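Local coordinates for sortase family protein (Clostridium perfringens, PDB 4D70) that probably acts as a cysteine transpeptidase, cleaving the sorting signals of surface proteins and joining them to an amine acceptor in the bacterial cell envelope, at residues A[53-58]-A[75-80]; A[89-94]-A[154-159]; A[101-106]-A[163-168]; A[144-149]-A[179-184]. One frame throughout, in Å; residues are numbered along the deposited sequence.

Contact 1. Residues A[53-58]-A[75-80]; sequences EEIKNG and IAEGST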
loop_
_atom_site.group_PDB
_atom_site.type_symbol
_atom_site.label_atom_id
_atom_site.label_comp_id
_atom_site.label_asym_id
_atom_site.label_seq_id
_atom_site.Cartn_x
_atom_site.Cartn_y
_atom_site.Cartn_z
ATOM N N GLU A 53 -16.940 5.447 -3.050
ATOM C CA GLU A 53 -17.905 4.350 -3.124
ATOM C C GLU A 53 -17.697 3.928 -4.562
ATOM O O GLU A 53 -17.070 4.679 -5.285
ATOM C CB GLU A 53 -19.318 4.833 -2.857
ATOM C CG GLU A 53 -19.651 6.120 -3.589
ATOM C CD GLU A 53 -20.873 6.821 -3.048
ATOM O OE1 GLU A 53 -20.890 7.185 -1.854
ATOM O OE2 GLU A 53 -21.830 7.018 -3.825
ATOM N N GLU A 54 -18.139 2.759 -5.001
ATOM C CA GLU A 54 -17.870 2.334 -6.407
ATOM C C GLU A 54 -16.490 1.715 -6.681
ATOM O O GLU A 54 -16.275 1.113 -7.740
ATOM C CB GLU A 54 -18.064 3.496 -7.405
ATOM C CG GLU A 54 -19.300 3.360 -8.288
ATOM C CD GLU A 54 -19.577 4.606 -9.124
ATOM O OE1 GLU A 54 -20.081 5.607 -8.564
ATOM O OE2 GLU A 54 -19.308 4.585 -10.342
ATOM N N ILE A 55 -15.556 1.817 -5.737
ATOM C CA ILE A 55 -14.214 1.270 -5.979
ATOM C C ILE A 55 -14.290 -0.218 -6.264
ATOM O O ILE A 55 -14.965 -0.932 -5.564
ATOM C CB ILE A 55 -13.283 1.345 -4.746
ATOM C CG1 ILE A 55 -12.949 2.778 -4.338
ATOM C CG2 ILE A 55 -11.982 0.644 -5.084
ATOM C CD1 ILE A 55 -12.483 2.912 -2.891
ATOM N N LYS A 56 -13.567 -0.690 -7.271
ATOM C CA LYS A 56 -13.468 -2.123 -7.559
ATOM C C LYS A 56 -12.016 -2.655 -7.534
ATOM O O LYS A 56 -11.056 -1.902 -7.764
ATOM C CB LYS A 56 -14.086 -2.370 -8.939
ATOM C CG LYS A 56 -15.568 -2.671 -8.851
ATOM C CD LYS A 56 -16.347 -1.914 -9.910
ATOM C CE LYS A 56 -17.787 -2.406 -9.919
ATOM N NZ LYS A 56 -18.446 -2.239 -11.237
ATOM N N ASN A 57 -11.878 -3.958 -7.319
ATOM C CA ASN A 57 -10.582 -4.568 -7.287
ATOM C C ASN A 57 -9.841 -4.182 -8.543
ATOM O O ASN A 57 -10.393 -4.282 -9.632
ATOM C CB ASN A 57 -10.660 -6.090 -7.191
ATOM C CG ASN A 57 -10.837 -6.610 -5.783
ATOM O OD1 ASN A 57 -11.128 -5.885 -4.834
ATOM N ND2 ASN A 57 -10.606 -7.904 -5.636
ATOM N N GLY A 58 -8.609 -3.706 -8.402
ATOM C CA GLY A 58 -7.802 -3.279 -9.534
ATOM C C GLY A 58 -7.843 -1.797 -9.818
ATOM O O GLY A 58 -6.967 -1.305 -10.489
ATOM N N ILE A 75 -1.314 2.444 -5.832
ATOM C CA ILE A 75 -1.856 1.331 -5.087
ATOM C C ILE A 75 -3.182 0.978 -5.637
ATOM O O ILE A 75 -4.023 1.829 -5.737
ATOM C CB ILE A 75 -1.945 1.622 -3.597
ATOM C CG1 ILE A 75 -0.510 1.887 -3.071
ATOM C CG2 ILE A 75 -2.577 0.413 -2.839
ATOM C CD1 ILE A 75 -0.484 2.535 -1.721
ATOM N N ALA A 76 -3.360 -0.297 -5.984
ATOM C CA ALA A 76 -4.684 -0.783 -6.470
ATOM C C ALA A 76 -5.510 -1.377 -5.352
ATOM O O ALA A 76 -4.971 -1.890 -4.389
ATOM C CB ALA A 76 -4.485 -1.830 -7.556
ATOM N N GLU A 77 -6.825 -1.368 -5.496
ATOM C CA GLU A 77 -7.668 -2.095 -4.581
ATOM C C GLU A 77 -7.620 -3.594 -4.768
ATOM O O GLU A 77 -7.616 -4.087 -5.875
ATOM C CB GLU A 77 -9.118 -1.628 -4.695
ATOM C CG GLU A 77 -10.106 -2.312 -3.747
ATOM C CD GLU A 77 -9.842 -2.074 -2.265
ATOM O OE1 GLU A 77 -8.913 -1.320 -1.918
ATOM O OE2 GLU A 77 -10.561 -2.655 -1.427
ATOM N N GLY A 78 -7.544 -4.326 -3.656
ATOM C CA GLY A 78 -7.535 -5.761 -3.680
ATOM C C GLY A 78 -6.193 -6.394 -3.491
ATOM O O GLY A 78 -5.146 -5.776 -3.747
ATOM N N SER A 79 -6.218 -7.637 -3.037
ATOM C CA SER A 79 -4.982 -8.376 -2.863
ATOM C C SER A 79 -5.118 -9.777 -3.457
ATOM O O SER A 79 -4.449 -10.682 -3.002
ATOM C CB SER A 79 -4.614 -8.463 -1.392
ATOM O OG SER A 79 -5.595 -9.209 -0.702
ATOM N N THR A 80 -5.950 -9.940 -4.490
ATOM C CA THR A 80 -6.047 -11.217 -5.197
ATOM C C THR A 80 -4.835 -11.381 -6.085
ATOM O O THR A 80 -4.114 -10.421 -6.360
ATOM C CB THR A 80 -7.266 -11.269 -6.108
ATOM O OG1 THR A 80 -7.188 -10.195 -7.051
ATOM C CG2 THR A 80 -8.531 -11.153 -5.304
#

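Contact 2. Residues A[89-94]-A[154-159]; sequences GHFENT and DVLNQN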
loop_
_atom_site.group_PDB
_atom_site.type_symbol
_atom_site.label_atom_id
_atom_site.label_comp_id
_atom_site.label_asym_id
_atom_site.label_seq_id
_atom_site.Cartn_x
_atom_site.Cartn_y
_atom_site.Cartn_z
ATOM N N GLY A 89 -1.133 -3.922 -4.024
ATOM C CA GLY A 89 -2.566 -4.054 -3.746
ATOM C C GLY A 89 -2.934 -3.759 -2.318
ATOM O O GLY A 89 -2.094 -3.911 -1.413
ATOM N N HIS A 90 -4.160 -3.294 -2.106
ATOM C CA HIS A 90 -4.647 -2.948 -0.763
ATOM C C HIS A 90 -5.442 -4.130 -0.249
ATOM O O HIS A 90 -6.390 -4.588 -0.911
ATOM C CB HIS A 90 -5.473 -1.664 -0.822
ATOM C CG HIS A 90 -6.253 -1.382 0.409
ATOM N ND1 HIS A 90 -7.636 -1.264 0.435
ATOM C CD2 HIS A 90 -5.843 -1.155 1.664
ATOM C CE1 HIS A 90 -8.031 -0.982 1.661
ATOM N NE2 HIS A 90 -6.957 -0.940 2.430
ATOM N N PHE A 91 -5.100 -4.633 0.925
ATOM C CA PHE A 91 -5.908 -5.692 1.535
ATOM C C PHE A 91 -7.315 -5.176 1.851
ATOM O O PHE A 91 -7.527 -4.177 2.580
ATOM C CB PHE A 91 -5.325 -6.234 2.815
ATOM C CG PHE A 91 -4.099 -7.054 2.637
ATOM C CD1 PHE A 91 -2.862 -6.469 2.671
ATOM C CD2 PHE A 91 -4.180 -8.450 2.475
ATOM C CE1 PHE A 91 -1.698 -7.217 2.531
ATOM C CE2 PHE A 91 -3.016 -9.211 2.311
ATOM C CZ PHE A 91 -1.767 -8.593 2.360
ATOM N N GLU A 92 -8.271 -5.944 1.369
ATOM C CA GLU A 92 -9.696 -5.580 1.312
ATOM C C GLU A 92 -10.310 -5.063 2.611
ATOM O O GLU A 92 -11.012 -4.058 2.638
ATOM C CB GLU A 92 -10.505 -6.809 0.769
ATOM C CG GLU A 92 -10.173 -7.130 -0.719
ATOM C CD GLU A 92 -8.983 -8.126 -1.005
ATOM O OE1 GLU A 92 -8.091 -8.342 -0.121
ATOM O OE2 GLU A 92 -8.904 -8.679 -2.183
ATOM N N ASN A 93 -10.117 -5.761 3.674
ATOM C CA ASN A 93 -10.833 -5.354 4.895
ATOM C C ASN A 93 -9.971 -4.490 5.826
ATOM O O ASN A 93 -10.182 -4.437 7.020
ATOM C CB ASN A 93 -11.337 -6.599 5.603
ATOM C CG ASN A 93 -12.308 -7.391 4.737
ATOM O OD1 ASN A 93 -13.291 -6.863 4.242
ATOM N ND2 ASN A 93 -11.998 -8.642 4.516
ATOM N N THR A 94 -8.985 -3.806 5.271
ATOM C CA THR A 94 -8.167 -2.927 6.082
ATOM C C THR A 94 -8.483 -1.463 5.834
ATOM O O THR A 94 -9.039 -1.083 4.806
ATOM C CB THR A 94 -6.667 -3.228 5.879
ATOM O OG1 THR A 94 -6.228 -2.869 4.573
ATOM C CG2 THR A 94 -6.438 -4.712 6.128
ATOM N N ASP A 154 -2.122 -11.722 11.963
ATOM C CA ASP A 154 -2.211 -10.570 12.912
ATOM C C ASP A 154 -1.589 -9.271 12.332
ATOM O O ASP A 154 -1.914 -8.177 12.787
ATOM C CB ASP A 154 -1.524 -10.852 14.216
ATOM C CG ASP A 154 -2.380 -11.726 15.133
ATOM O OD1 ASP A 154 -3.544 -12.017 14.763
ATOM O OD2 ASP A 154 -1.885 -12.093 16.214
ATOM N N VAL A 155 -0.731 -9.397 11.328
ATOM C CA VAL A 155 -0.111 -8.199 10.755
ATOM C C VAL A 155 -1.138 -7.311 10.109
ATOM O O VAL A 155 -0.864 -6.101 9.895
ATOM C CB VAL A 155 1.005 -8.532 9.738
ATOM C CG1 VAL A 155 2.080 -9.388 10.402
ATOM C CG2 VAL A 155 0.500 -9.229 8.493
ATOM N N LEU A 156 -2.285 -7.902 9.749
ATOM C CA LEU A 156 -3.395 -7.161 9.184
ATOM C C LEU A 156 -4.415 -6.669 10.214
ATOM O O LEU A 156 -5.401 -5.996 9.830
ATOM C CB LEU A 156 -4.129 -7.993 8.134
ATOM C CG LEU A 156 -3.247 -8.578 7.061
ATOM C CD1 LEU A 156 -4.090 -9.352 6.073
ATOM C CD2 LEU A 156 -2.510 -7.448 6.357
ATOM N N ASN A 157 -4.162 -6.898 11.486
ATOM C CA ASN A 157 -5.124 -6.452 12.498
ATOM C C ASN A 157 -5.363 -4.938 12.454
ATOM O O ASN A 157 -4.455 -4.157 12.116
ATOM C CB ASN A 157 -4.640 -6.866 13.875
ATOM C CG ASN A 157 -4.857 -8.347 14.147
ATOM O OD1 ASN A 157 -5.403 -9.077 13.331
ATOM N ND2 ASN A 157 -4.383 -8.796 15.275
ATOM N N GLN A 158 -6.578 -4.535 12.806
ATOM C CA GLN A 158 -7.044 -3.172 12.809
ATOM C C GLN A 158 -7.236 -2.659 14.232
ATOM O O GLN A 158 -8.236 -2.956 14.872
ATOM C CB GLN A 158 -8.384 -3.075 12.065
ATOM C CG GLN A 158 -8.294 -3.560 10.615
ATOM C CD GLN A 158 -7.275 -2.734 9.800
ATOM O OE1 GLN A 158 -7.511 -1.566 9.559
ATOM N NE2 GLN A 158 -6.212 -3.380 9.306
ATOM N N ASN A 159 -6.275 -1.906 14.718
ATOM C CA ASN A 159 -6.359 -1.188 15.980
ATOM C C ASN A 159 -6.820 0.226 15.701
ATOM O O ASN A 159 -6.036 1.088 15.224
ATOM C CB ASN A 159 -4.979 -1.168 16.708
ATOM C CG ASN A 159 -5.000 -0.359 18.019
ATOM O OD1 ASN A 159 -6.031 0.211 18.440
ATOM N ND2 ASN A 159 -3.837 -0.277 18.655
#

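Contact 3. Residues A[101-106]-A[163-168]; sequences GNFSIA and KTMTIV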
loop_
_atom_site.group_PDB
_atom_site.type_symbol
_atom_site.label_atom_id
_atom_site.label_comp_id
_atom_site.label_asym_id
_atom_site.label_seq_id
_atom_site.Cartn_x
_atom_site.Cartn_y
_atom_site.Cartn_z
ATOM N N GLY A 101 -7.008 2.641 12.322
ATOM C CA GLY A 101 -6.734 1.282 11.883
ATOM C C GLY A 101 -5.441 1.226 11.107
ATOM O O GLY A 101 -4.578 2.092 11.262
ATOM N N ASN A 102 -5.327 0.205 10.272
ATOM C CA ASN A 102 -4.023 -0.180 9.737
ATOM C C ASN A 102 -4.200 -0.422 8.257
ATOM O O ASN A 102 -4.603 -1.474 7.843
ATOM C CB ASN A 102 -3.542 -1.386 10.532
ATOM C CG ASN A 102 -2.459 -2.196 9.838
ATOM O OD1 ASN A 102 -1.682 -1.661 9.076
ATOM N ND2 ASN A 102 -2.383 -3.479 10.141
ATOM N N PHE A 103 -3.845 0.587 7.467
ATOM C CA PHE A 103 -3.908 0.557 6.010
ATOM C C PHE A 103 -2.816 -0.417 5.536
ATOM O O PHE A 103 -1.629 -0.108 5.663
ATOM C CB PHE A 103 -3.617 1.996 5.486
ATOM C CG PHE A 103 -3.365 2.081 4.010
ATOM C CD1 PHE A 103 -4.317 1.614 3.096
ATOM C CD2 PHE A 103 -2.209 2.657 3.514
ATOM C CE1 PHE A 103 -4.076 1.683 1.739
ATOM C CE2 PHE A 103 -1.960 2.708 2.151
ATOM C CZ PHE A 103 -2.900 2.234 1.260
ATOM N N SER A 104 -3.248 -1.553 4.994
ATOM C CA SER A 104 -2.366 -2.633 4.647
ATOM C C SER A 104 -2.246 -2.909 3.166
ATOM O O SER A 104 -3.226 -2.922 2.422
ATOM C CB SER A 104 -2.820 -3.911 5.309
ATOM O OG SER A 104 -2.792 -3.772 6.704
ATOM N N ILE A 105 -1.008 -3.057 2.723
ATOM C CA ILE A 105 -0.715 -3.237 1.311
ATOM C C ILE A 105 0.149 -4.439 1.084
ATOM O O ILE A 105 0.989 -4.810 1.938
ATOM C CB ILE A 105 -0.236 -1.961 0.631
ATOM C CG1 ILE A 105 1.041 -1.391 1.186
ATOM C CG2 ILE A 105 -1.337 -0.921 0.824
ATOM C CD1 ILE A 105 1.639 -0.272 0.339
ATOM N N ALA A 106 -0.036 -5.067 -0.070
ATOM C CA ALA A 106 0.667 -6.335 -0.407
ATOM C C ALA A 106 1.550 -6.051 -1.580
ATOM O O ALA A 106 1.114 -5.462 -2.583
ATOM C CB ALA A 106 -0.331 -7.416 -0.777
ATOM N N LYS A 163 -3.402 5.173 13.911
ATOM C CA LYS A 163 -3.501 5.322 12.477
ATOM C C LYS A 163 -2.176 4.857 11.948
ATOM O O LYS A 163 -1.177 5.562 12.113
ATOM C CB LYS A 163 -3.778 6.808 12.072
ATOM C CG LYS A 163 -5.168 7.332 12.508
ATOM C CD LYS A 163 -5.344 8.808 12.189
ATOM C CE LYS A 163 -6.693 9.452 12.574
ATOM N NZ LYS A 163 -7.670 8.866 11.639
ATOM N N THR A 164 -2.146 3.660 11.356
ATOM C CA THR A 164 -0.924 3.002 10.957
ATOM C C THR A 164 -1.081 2.397 9.619
ATOM O O THR A 164 -2.143 2.465 9.007
ATOM C CB THR A 164 -0.520 1.851 11.934
ATOM O OG1 THR A 164 -1.518 0.800 11.908
ATOM C CG2 THR A 164 -0.364 2.335 13.321
ATOM N N MET A 165 0.039 1.924 9.085
ATOM C CA MET A 165 0.024 1.243 7.826
ATOM C C MET A 165 1.020 0.125 7.849
ATOM O O MET A 165 1.877 0.061 8.722
ATOM C CB MET A 165 0.282 2.128 6.585
ATOM C CG MET A 165 1.674 2.687 6.441
ATOM S SD MET A 165 1.949 3.431 4.828
ATOM C CE MET A 165 2.029 1.990 3.779
ATOM N N THR A 166 0.853 -0.790 6.879
ATOM C CA THR A 166 1.631 -2.042 6.843
ATOM C C THR A 166 1.922 -2.384 5.410
ATOM O O THR A 166 1.067 -2.248 4.566
ATOM C CB THR A 166 0.825 -3.235 7.452
ATOM O OG1 THR A 166 0.511 -2.958 8.837
ATOM C CG2 THR A 166 1.649 -4.574 7.444
ATOM N N ILE A 167 3.166 -2.776 5.143
ATOM C CA ILE A 167 3.567 -3.316 3.830
ATOM C C ILE A 167 4.022 -4.740 4.025
ATOM O O ILE A 167 4.826 -5.009 4.883
ATOM C CB ILE A 167 4.727 -2.514 3.212
ATOM C CG1 ILE A 167 4.355 -1.028 3.131
ATOM C CG2 ILE A 167 5.073 -3.099 1.838
ATOM C CD1 ILE A 167 5.298 -0.159 2.342
ATOM N N VAL A 168 3.447 -5.652 3.286
ATOM C CA VAL A 168 3.799 -7.062 3.337
ATOM C C VAL A 168 4.472 -7.513 2.035
ATOM O O VAL A 168 3.875 -7.398 0.957
ATOM C CB VAL A 168 2.510 -7.931 3.486
ATOM C CG1 VAL A 168 2.849 -9.427 3.651
ATOM C CG2 VAL A 168 1.717 -7.440 4.674
HETATM O O HOH W 1 0.690 -0.905 11.287
#

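Contact 4. Residues A[144-149]-A[179-184]; sequences EIFVTS and IVKAKL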
loop_
_atom_site.group_PDB
_atom_site.type_symbol
_atom_site.label_atom_id
_atom_site.label_comp_id
_atom_site.label_asym_id
_atom_site.label_seq_id
_atom_site.Cartn_x
_atom_site.Cartn_y
_atom_site.Cartn_z
ATOM N N GLU A 144 8.436 -0.002 12.831
ATOM C CA GLU A 144 8.610 -1.421 13.095
ATOM C C GLU A 144 8.910 -2.155 11.800
ATOM O O GLU A 144 8.269 -1.912 10.764
ATOM C CB GLU A 144 7.287 -1.940 13.789
ATOM C CG GLU A 144 7.215 -3.445 13.911
ATOM C CD GLU A 144 6.102 -3.897 14.864
ATOM O OE1 GLU A 144 5.121 -3.174 14.933
ATOM O OE2 GLU A 144 6.311 -4.895 15.620
ATOM N N ILE A 145 9.900 -3.037 11.850
ATOM C CA ILE A 145 10.282 -3.933 10.770
ATOM C C ILE A 145 10.503 -5.320 11.327
ATOM O O ILE A 145 11.254 -5.495 12.275
ATOM C CB ILE A 145 11.560 -3.473 10.074
ATOM C CG1 ILE A 145 11.355 -2.071 9.532
ATOM C CG2 ILE A 145 11.892 -4.335 8.876
ATOM C CD1 ILE A 145 12.644 -1.425 9.062
ATOM N N PHE A 146 9.848 -6.308 10.750
ATOM C CA PHE A 146 10.046 -7.650 11.256
ATOM C C PHE A 146 9.719 -8.731 10.237
ATOM O O PHE A 146 9.124 -8.458 9.182
ATOM C CB PHE A 146 9.298 -7.887 12.567
ATOM C CG PHE A 146 7.789 -7.816 12.429
ATOM C CD1 PHE A 146 7.153 -6.634 12.569
ATOM C CD2 PHE A 146 7.031 -8.967 12.237
ATOM C CE1 PHE A 146 5.770 -6.547 12.512
ATOM C CE2 PHE A 146 5.679 -8.896 12.151
ATOM C CZ PHE A 146 5.029 -7.676 12.303
ATOM N N VAL A 147 10.178 -9.945 10.543
ATOM C CA VAL A 147 9.956 -11.098 9.670
ATOM C C VAL A 147 9.010 -12.031 10.403
ATOM O O VAL A 147 9.152 -12.224 11.588
ATOM C CB VAL A 147 11.264 -11.866 9.451
ATOM C CG1 VAL A 147 11.024 -13.113 8.595
ATOM C CG2 VAL A 147 12.267 -10.970 8.741
ATOM N N THR A 148 8.091 -12.616 9.700
ATOM C CA THR A 148 7.103 -13.480 10.280
ATOM C C THR A 148 6.727 -14.560 9.278
ATOM O O THR A 148 7.258 -14.592 8.152
ATOM C CB THR A 148 5.857 -12.687 10.788
ATOM O OG1 THR A 148 5.073 -13.550 11.591
ATOM C CG2 THR A 148 4.962 -12.196 9.648
ATOM N N SER A 149 5.808 -15.445 9.657
ATOM C CA SER A 149 5.337 -16.471 8.720
ATOM C C SER A 149 4.242 -16.027 7.803
ATOM O O SER A 149 3.491 -15.093 8.096
ATOM C CB SER A 149 4.858 -17.745 9.481
ATOM O OG SER A 149 3.653 -17.478 10.143
ATOM N N ILE A 179 7.723 -7.583 6.920
ATOM C CA ILE A 179 6.700 -6.633 7.350
ATOM C C ILE A 179 7.312 -5.285 7.701
ATOM O O ILE A 179 8.160 -5.182 8.544
ATOM C CB ILE A 179 5.975 -7.176 8.588
ATOM C CG1 ILE A 179 5.532 -8.665 8.388
ATOM C CG2 ILE A 179 4.798 -6.291 8.953
ATOM C CD1 ILE A 179 4.645 -8.898 7.189
ATOM N N VAL A 180 6.771 -4.226 7.122
ATOM C CA VAL A 180 7.114 -2.862 7.453
ATOM C C VAL A 180 5.843 -2.202 7.969
ATOM O O VAL A 180 4.843 -2.176 7.248
ATOM C CB VAL A 180 7.625 -2.147 6.201
ATOM C CG1 VAL A 180 7.944 -0.699 6.505
ATOM C CG2 VAL A 180 8.910 -2.798 5.682
ATOM N N LYS A 181 5.913 -1.651 9.170
ATOM C CA LYS A 181 4.824 -0.891 9.760
ATOM C C LYS A 181 5.251 0.537 10.000
ATOM O O LYS A 181 6.448 0.818 10.288
ATOM C CB LYS A 181 4.361 -1.538 11.077
ATOM C CG LYS A 181 3.634 -2.909 10.786
ATOM C CD LYS A 181 2.975 -3.477 12.047
ATOM C CE LYS A 181 2.040 -4.667 11.772
ATOM N NZ LYS A 181 0.699 -4.222 11.284
ATOM N N ALA A 182 4.281 1.433 9.932
ATOM C CA ALA A 182 4.555 2.848 9.982
ATOM C C ALA A 182 3.315 3.512 10.618
ATOM O O ALA A 182 2.180 3.030 10.472
ATOM C CB ALA A 182 4.810 3.367 8.584
ATOM N N LYS A 183 3.564 4.595 11.340
ATOM C CA LYS A 183 2.528 5.347 12.006
ATOM C C LYS A 183 2.325 6.699 11.317
ATOM O O LYS A 183 3.279 7.309 10.840
ATOM C CB LYS A 183 2.913 5.599 13.468
ATOM C CG LYS A 183 4.228 6.393 13.591
ATOM C CD LYS A 183 4.669 6.800 15.020
ATOM C CE LYS A 183 5.873 7.776 14.934
ATOM N NZ LYS A 183 6.411 8.124 16.279
ATOM N N LEU A 184 1.098 7.157 11.287
ATOM C CA LEU A 184 0.791 8.428 10.642
ATOM C C LEU A 184 1.424 9.572 11.414
ATOM O O LEU A 184 1.321 9.636 12.636
ATOM C CB LEU A 184 -0.711 8.645 10.571
ATOM C CG LEU A 184 -1.196 9.856 9.747
ATOM C CD1 LEU A 184 -0.985 9.652 8.258
ATOM C CD2 LEU A 184 -2.673 10.140 9.981
#

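Contact 1. Residues A[53-58]-A[75-80]
Ile55 lays its CG2 branch across the stem of Glu77 at about a right angle, and the methyl meets both Glu77 CB and Glu77 CG at 3.7 Å. The acidic chain first extends from the main chain, CG anti to the backbone N (chi1 -179°), and then bends at chi2. The bend leaves CB and CG as the apolar surface for Ile55 and swings the carboxylate away from 53-58, where Glu77 OE1 is hydrogen-bonded to His90 ND1. An acid can in this way serve as packing at its base and as a polar partner at its end. Asn57 comes in beside it on a slant, the amide plane turned 62° from the carboxylate plane. Its OD1 rests 3.8 Å from Gly78 CA, where no side chain intervenes, and its ND2 lies 3.9 Å from the CG2 methyl of Thr80, a packing contact. The backbone supplies the one hydrogen bond across the two segments, Gly58 N to Glu77 O at 2.7 Å. The same oxygen also has Asn57 CA 3.3 Å away in a CA-H...O contact. Further along, Ala76 CB packs 3.9 Å from Gly58 O. The contact thus ties the loop after helix 45-52, just before it enters strand 60-66, to the end of strand 71-77, antiparallel neighbour of that strand, while Thr80, at the N-cap of helix 81-86, makes a weak hydrogen bond to Val83 N.

Contact 2. Residues A[89-94]-A[154-159]
Phe91 turns one ring face to Leu156, whose two methyls both rest on that face, CD1 toward the CD2/CE2 side, 3.7 Å from Phe91 CD2, and CD2 toward the CD1/CE1 side, 3.9 Å from the ring centroid and 14° off the normal, in a CH-pi contact. CG lies beside the backbone N of Leu156 (chi1 -52°), which aims the forked end from the 3-10 segment at the ring. The Phe91 carbonyl then starts a type I beta turn that runs to Thr94, and its oxygen is gripped twice from the far end of the turn, by Thr94 N at 3.1 Å and by Thr94 OG1 at 2.7 Å. Such a doubly tied turn keeps the chain compact as it leaves strand 88-90 of the sortase sheet and meets the long loop between strands 137-148 and 163-171. Past Glu92, Asn93 adds only a distant touch of its carbonyl oxygen on Gln158 CG. Thr94, whose hydroxyl is also hydrogen-bonded to Ser104 N, offers CB and CG2 to the amide of Gln158, which crosses at about a right angle; Thr94 CG2 is 3.5 Å from Gln158 NE2. That amide is held in place: Gln158 NE2 donates to Leu156 O at 2.8 Å on a nearly straight line (167°) and also to Asn102 O. At its other end Gln158 OE1 accepts from Ala95 N, the residue directly after Thr94.

Contact 3. Residues A[101-106]-A[163-168]
Two parallel strands in the core of the sortase beta-barrel, 101-106 and 163-168, run side by side at 22° to one another and in step from Gly101 with Lys163 to Ala106 with Val168. Five backbone hydrogen bonds alternate between them in the regular parallel pattern, from Thr164 N to Gly101 O at one end to Val168 N to Ile105 O at the other. Around Asn102, Ser104, Thr164 and Thr166 one face is polar, giving way to Ala106 and Val168. Thr166 OG1 donates to Asn102 OD1 over 2.6 Å, arriving tilted 22° from the carbonyl plane, while Lys181 NZ is hydrogen-bonded to the same hydroxyl. Asn102 ND2 binds the carbonyls of Val155 and Asn157, so both ends of the amide are engaged and its flip is fixed. A water closes the corner, 2.9 Å from Thr164 OG1 and donating to Met165 O at 3.0 Å. In sortases the strands corresponding to this pair lead to the catalytic histidine and cysteine, and both segments here run toward the ends where those residues would be expected. The face bearing Phe103, Met165, Ile105 and Ile167 is apolar. Phe103 and Met165 lie alongside, pointing the same way, with Phe103 CD2 and Met165 CB 4.0 Å apart. Ile105 sends CG1 into the position between its backbone N and carbonyl carbon (chi1 61°), which brings it 3.9 Å from Ile167 CG1. From there Ile105 CD1 extends to within 4.1 Å of Met165 CE.

Contact 4. Residues A[144-149]-A[179-184]
Phe146 O receives Ile179 N at 2.8 Å, and Phe146 N returns the bond to Ile179 O at 3.0 Å, which makes the two residues a hydrogen-bonded antiparallel pair. Next to them Ile145 faces Val180 as a non-hydrogen-bonded pair, and beyond that Lys181 N donates to Glu144 O at 2.9 Å and in an almost straight line, whereas the reciprocal bond from Glu144 N is weak. Such pairs place side chains directly abreast, and Phe146 exploits this. With CG between its own backbone N and carbonyl carbon (chi1 65°), the ring folds back over its neighbour, and Ile179 CB stands over the ring centre, 3.9 Å from the centroid and 10° off the normal, in a CH-pi contact. The branches of the isoleucine spread beneath that face: CG2 is 3.6 Å from Phe146 CZ, while CG1 lies under the CE2 side of the same face and also meets the CG2 methyl of Thr148 at 3.8 Å. Lys181 CD approaches the ring at its edge. Glu144 runs beside Lys181, pointing the same way, yet the charges do not pair: OE1 touches the aliphatic chain at CD and remains 5.8 Å from NZ. The ammonium, carried off by a bend at chi4, is hydrogen-bonded to Thr166 OG1 and Val155 O instead. Strand 176-184 is thus flanked by 137-148 on one edge and 163-171 on the other, both antiparallel to it, and Val155 of the loop between those two strands packs against Phe146, Thr148 and Ile179.

Overall arrangement
All four contacts reach one mixed sheet that closes into a barrel. Contact 3 joins two parallel neighbours, strands 101-109 and 163-171; contact 4 lies beside it, centres 9 Å apart and linked by Ile167 N to Val180 O at 2.8 Å, while contact 2 is closer still, centres 6 Å apart, with Gly89 O 2.7 Å from Ala106 N. The loop holding 154-159 is tied to strand 101-109 through Gln158 and to strand 176-184 through Val155. Contact 1 touches contact 2 through Ser79 OG and Glu92 OE1, 2.7 Å apart, and contact 3 where Ile75 CD1 meets Phe103 CZ at 3.8 Å. A sortase active site would be expected just beyond the C-terminal ends of the contact 3 segments.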